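Local coordinates for centrosomal protein 120 (Oreochromis niloticus, PDB 6EWH) that probably supports ciliogenesis as a component of centrioles and basal bodies, and is represented here by its second C2 domain, C2B, at residues S58-Y63 with H77-P82; Q111-C116 with L121-V126. The protein carries 1 engineered substitution. All blocks are in the same frame, centred on the assembly; numbering follows the deposited sequence.

Both contacts involve the four-stranded antiparallel sheet of the C2 domain, interaction 1 through strand 60-66 alone, and their centres lie about 12 Å apart. Interaction 2 (Q111-C116 with L121-V126) is a beta hairpin, held by backbone hydrogen bonds interrupted by a classic bulge, with an apolar face turned toward the other sheet and a polar one. Interaction 1 (S58-Y63 with H77-P82) has no strand pairing: a loop closes on strand 60-66 and the residues leading into it, via a leucine on a buried phenylalanine ring and a histidine bond at the exposed border. The two join directly: strands 60-66 and 110-116 are neighbours, F61 O lies 2.8 Å from C115 N, and F60 meets C116 and L121.

Interaction 1: S58-Y63 with H77-P82; sequences SEFFFY and HNLLSP
L79 lies across the ring of F60, the two side chains meeting at about a right angle. Its CD1 stands over one ring face, 3.9 Å from the centroid of F60 and 14° off the ring normal, a CH-pi contact. The other branch continues along the same face, CD2 of L79 coming to 4.0 Å from CZ of F60. With CG anti to the backbone N (chi1 -163°), L79 turns both methyls onto the ring, and a branched aliphatic chain suits such a flat apolar surface. At the ring edge, H77 O lies near the ring plane, 3.7 Å from CE2 of F60. A second grip forms at the solvent border, where H77 ND1 donates to S58 O over 2.9 Å, nearly straight at 172°. The acceptor sits in the imidazole plane and the donor in the carbonyl plane. S58, though not sharply ordered, uses its OG for A55 O in the preceding loop.

The loop is shaped by its own bonds. N78 centres an inverse gamma turn, with a weak bond from L79 N to H77 O, and its OD1 accepts from S81 N in an Asx motif; asparagine suits a turn because its short amide reaches forward to a backbone N-H three residues on. On the strand side, F60 pairs through its backbone with F76, while C116 and L121 add contacts to its side chain and V47 touches L79. With an alanine in place of F60, the surface on which both L79 methyls rest would be gone, and a gap would probably open between L79, C116 and L121. The direction of the histidine bond implies a proton on ND1; if the ring is neutral, NE2 would be its acceptor nitrogen.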
# COMPACT_ATOMS: atom_id res chain seq x y z
N SER A 58 18.73 -1.60 13.64
CA SER A 58 17.59 -0.78 13.25
C SER A 58 17.65 -0.53 11.75
O SER A 58 18.29 0.43 11.28
CB SER A 58 17.54 0.53 14.03
OG SER A 58 18.59 1.39 13.63
N GLU A 59 17.03 -1.41 10.99
CA GLU A 59 16.85 -1.27 9.55
C GLU A 59 15.37 -1.49 9.29
O GLU A 59 14.82 -2.54 9.64
CB GLU A 59 17.69 -2.32 8.83
CG GLU A 59 17.47 -2.41 7.35
CD GLU A 59 18.61 -3.12 6.64
OE1 GLU A 59 19.72 -2.55 6.60
OE2 GLU A 59 18.40 -4.24 6.14
N PHE A 60 14.70 -0.49 8.72
CA PHE A 60 13.25 -0.46 8.65
C PHE A 60 12.81 -0.50 7.20
O PHE A 60 13.53 -0.05 6.30
CB PHE A 60 12.69 0.79 9.36
CG PHE A 60 13.21 0.97 10.76
CD1 PHE A 60 12.54 0.39 11.83
CD2 PHE A 60 14.36 1.70 11.01
CE1 PHE A 60 13.02 0.55 13.13
CE2 PHE A 60 14.84 1.85 12.31
CZ PHE A 60 14.16 1.28 13.36
N PHE A 61 11.63 -1.07 6.96
CA PHE A 61 11.12 -1.16 5.60
C PHE A 61 9.61 -1.35 5.69
O PHE A 61 9.06 -1.64 6.76
CB PHE A 61 11.75 -2.33 4.82
CG PHE A 61 11.50 -3.68 5.45
CD1 PHE A 61 12.33 -4.15 6.45
CD2 PHE A 61 10.43 -4.46 5.03
CE1 PHE A 61 12.09 -5.39 7.04
CE2 PHE A 61 10.18 -5.70 5.61
CZ PHE A 61 11.01 -6.16 6.62
N PHE A 62 8.94 -1.15 4.57
CA PHE A 62 7.50 -1.38 4.50
C PHE A 62 7.19 -2.71 3.82
O PHE A 62 7.88 -3.12 2.87
CB PHE A 62 6.78 -0.23 3.79
CG PHE A 62 7.00 1.09 4.47
CD1 PHE A 62 6.29 1.41 5.62
CD2 PHE A 62 7.96 1.97 4.00
CE1 PHE A 62 6.52 2.61 6.28
CE2 PHE A 62 8.19 3.18 4.64
CZ PHE A 62 7.47 3.50 5.78
N TYR A 63 6.15 -3.37 4.31
CA TYR A 63 5.68 -4.62 3.74
C TYR A 63 4.19 -4.52 3.46
O TYR A 63 3.43 -3.99 4.28
CB TYR A 63 5.91 -5.82 4.69
CG TYR A 63 5.04 -6.99 4.31
CD1 TYR A 63 5.42 -7.84 3.27
CD2 TYR A 63 3.82 -7.22 4.94
CE1 TYR A 63 4.62 -8.89 2.88
CE2 TYR A 63 3.01 -8.28 4.54
CZ TYR A 63 3.42 -9.11 3.52
OH TYR A 63 2.64 -10.17 3.12
N HIS A 77 17.37 3.53 7.56
CA HIS A 77 17.83 3.54 8.94
C HIS A 77 17.27 4.70 9.76
O HIS A 77 17.05 4.54 10.96
CB HIS A 77 19.36 3.59 8.98
CG HIS A 77 19.94 3.82 10.34
ND1 HIS A 77 19.70 2.98 11.41
CD2 HIS A 77 20.75 4.80 10.81
CE1 HIS A 77 20.34 3.44 12.48
NE2 HIS A 77 20.98 4.54 12.14
N ASN A 78 17.02 5.84 9.13
CA ASN A 78 16.68 7.07 9.84
C ASN A 78 15.18 7.09 10.12
O ASN A 78 14.38 7.65 9.38
CB ASN A 78 17.10 8.28 9.02
CG ASN A 78 17.17 9.55 9.85
OD1 ASN A 78 16.49 9.67 10.86
ND2 ASN A 78 18.01 10.49 9.42
N LEU A 79 14.80 6.46 11.24
CA LEU A 79 13.38 6.42 11.60
C LEU A 79 12.87 7.77 12.07
O LEU A 79 11.74 8.16 11.77
CB LEU A 79 13.16 5.35 12.66
CG LEU A 79 11.69 4.94 12.82
CD1 LEU A 79 11.26 4.14 11.59
CD2 LEU A 79 11.51 4.14 14.07
N LEU A 80 13.70 8.50 12.83
CA LEU A 80 13.29 9.81 13.34
C LEU A 80 13.17 10.84 12.22
O LEU A 80 12.33 11.74 12.30
CB LEU A 80 14.28 10.28 14.41
CG LEU A 80 14.04 11.63 15.08
CD1 LEU A 80 12.65 11.67 15.71
CD2 LEU A 80 15.11 11.91 16.14
N SER A 81 13.99 10.73 11.18
CA SER A 81 13.95 11.67 10.05
C SER A 81 14.00 10.85 8.77
O SER A 81 15.07 10.73 8.14
CB SER A 81 15.08 12.70 10.14
OG SER A 81 14.80 13.77 9.25
N PRO A 82 12.87 10.28 8.35
CA PRO A 82 12.88 9.27 7.28
C PRO A 82 13.54 9.78 6.02
O PRO A 82 13.30 10.89 5.56
CB PRO A 82 11.40 8.98 7.06
CG PRO A 82 10.79 9.21 8.40
CD PRO A 82 11.53 10.43 8.94

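Interaction 2: Q111-C116 with L121-V126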
# COMPACT_ATOMS: atom_id res chain seq x y z
N GLN A 111 -3.09 -3.71 3.82
CA GLN A 111 -2.47 -3.45 5.11
C GLN A 111 -0.98 -3.25 4.91
O GLN A 111 -0.24 -4.19 4.60
CB GLN A 111 -2.77 -4.55 6.12
CG GLN A 111 -4.12 -4.39 6.80
CD GLN A 111 -4.39 -5.44 7.85
OE1 GLN A 111 -4.00 -6.60 7.69
NE2 GLN A 111 -5.04 -5.05 8.93
N ILE A 112 -0.52 -2.01 5.08
CA ILE A 112 0.89 -1.69 4.90
C ILE A 112 1.54 -1.63 6.27
O ILE A 112 1.08 -0.88 7.14
CB ILE A 112 1.08 -0.37 4.14
CG1 ILE A 112 0.43 -0.48 2.75
CG2 ILE A 112 2.57 -0.03 4.06
CD1 ILE A 112 0.43 0.83 1.99
N HIS A 113 2.59 -2.41 6.46
CA HIS A 113 3.26 -2.54 7.75
C HIS A 113 4.60 -1.83 7.71
O HIS A 113 5.36 -1.97 6.74
CB HIS A 113 3.53 -4.01 8.06
CG HIS A 113 2.30 -4.79 8.40
ND1 HIS A 113 2.00 -5.18 9.69
CD2 HIS A 113 1.28 -5.23 7.63
CE1 HIS A 113 0.85 -5.84 9.69
NE2 HIS A 113 0.39 -5.88 8.46
N LEU A 114 4.92 -1.11 8.77
CA LEU A 114 6.29 -0.70 9.02
C LEU A 114 6.96 -1.81 9.81
O LEU A 114 6.45 -2.24 10.85
CB LEU A 114 6.34 0.60 9.83
CG LEU A 114 7.73 0.97 10.35
CD1 LEU A 114 8.66 1.32 9.19
CD2 LEU A 114 7.68 2.12 11.39
N CYS A 115 8.08 -2.32 9.30
CA CYS A 115 8.73 -3.49 9.87
C CYS A 115 10.16 -3.19 10.26
O CYS A 115 10.81 -2.31 9.70
CB CYS A 115 8.75 -4.63 8.87
SG CYS A 115 7.11 -5.18 8.45
N CYS A 116 10.65 -3.95 11.24
CA CYS A 116 12.07 -4.03 11.55
C CYS A 116 12.38 -5.50 11.76
O CYS A 116 11.82 -6.13 12.66
CB CYS A 116 12.39 -3.24 12.81
SG CYS A 116 14.17 -3.25 13.22
N LEU A 121 6.02 -3.08 13.46
CA LEU A 121 5.89 -2.00 14.42
C LEU A 121 4.57 -1.27 14.31
O LEU A 121 4.18 -0.55 15.24
CB LEU A 121 7.01 -0.99 14.18
CG LEU A 121 8.43 -1.52 14.41
CD1 LEU A 121 9.44 -0.45 14.06
CD2 LEU A 121 8.58 -1.94 15.86
N GLY A 122 3.87 -1.42 13.21
CA GLY A 122 2.61 -0.73 13.05
C GLY A 122 2.10 -0.95 11.65
O GLY A 122 2.87 -1.34 10.77
N SER A 123 0.81 -0.72 11.44
CA SER A 123 0.25 -0.92 10.12
C SER A 123 -0.84 0.11 9.87
O SER A 123 -1.36 0.75 10.79
CB SER A 123 -0.28 -2.34 9.93
OG SER A 123 -1.40 -2.57 10.78
N THR A 124 -1.20 0.26 8.61
CA THR A 124 -2.29 1.15 8.27
C THR A 124 -3.12 0.50 7.17
O THR A 124 -2.61 -0.28 6.37
CB THR A 124 -1.78 2.55 7.86
OG1 THR A 124 -2.88 3.47 7.79
CG2 THR A 124 -1.07 2.51 6.51
N ASP A 125 -4.41 0.81 7.18
CA ASP A 125 -5.37 0.26 6.23
C ASP A 125 -5.54 1.23 5.07
O ASP A 125 -5.88 2.40 5.28
CB ASP A 125 -6.74 0.12 6.90
CG ASP A 125 -6.88 -1.16 7.68
OD1 ASP A 125 -5.88 -1.64 8.23
OD2 ASP A 125 -8.01 -1.69 7.73
N VAL A 126 -5.35 0.73 3.85
CA VAL A 126 -5.52 1.53 2.64
C VAL A 126 -6.62 0.88 1.80
O VAL A 126 -6.47 -0.26 1.34
CB VAL A 126 -4.21 1.64 1.85
CG1 VAL A 126 -4.43 2.48 0.62
CG2 VAL A 126 -3.13 2.25 2.73
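L114 faces both L121 and G122 across a beta hairpin, strands 110-116 and 119-126, which forms part of one sheet of the C2 beta-sandwich. This two-against-one pairing is a classic beta bulge: L121 N donates to L114 O over 2.8 Å, and L114 N to G122 O over 2.9 Å. Glycine suits the second bulge position, whose extreme phi is uncomfortable for a residue with a CB. Further along, I112 and T124 form a hydrogen-bonded pair with both backbone bonds made, and the strand segments run antiparallel at 160°.

H113 can be traced outward on the polar face. H113 CB passes G122 O at 3.9 Å, and chi1 of -72°, with CG beside the backbone N, lays the imidazole over its non-hydrogen-bonded partner S123. There CB of S123 sits over the middle of the H113 ring, 3.6 Å from the centroid and 10° off the normal. CG, ND1, CD2, CE1 and NE2 thus all meet that one methylene. ND1 also has a hydrogen bond with S120 OG, just before L121 on the same strand, which should help fix the ring's rotation. A small serine fits against the ring face, and S123 OG lies 4.1 Å from H113 CE1.

I112, L114 and T124 turn to the opposite face, into the sandwich. I112 reaches L172 and V174, V126 packs on V176 and F149, and the buried hydroxyl of T124 is satisfied by I150 O. The beta-branched residues are well suited to extended strands. On the more exposed face, Q111, in one of its two conformers, runs beside D125. On the face toward strand 171-180, CD1 of I112 ends 3.9 Å from CG2 of V126.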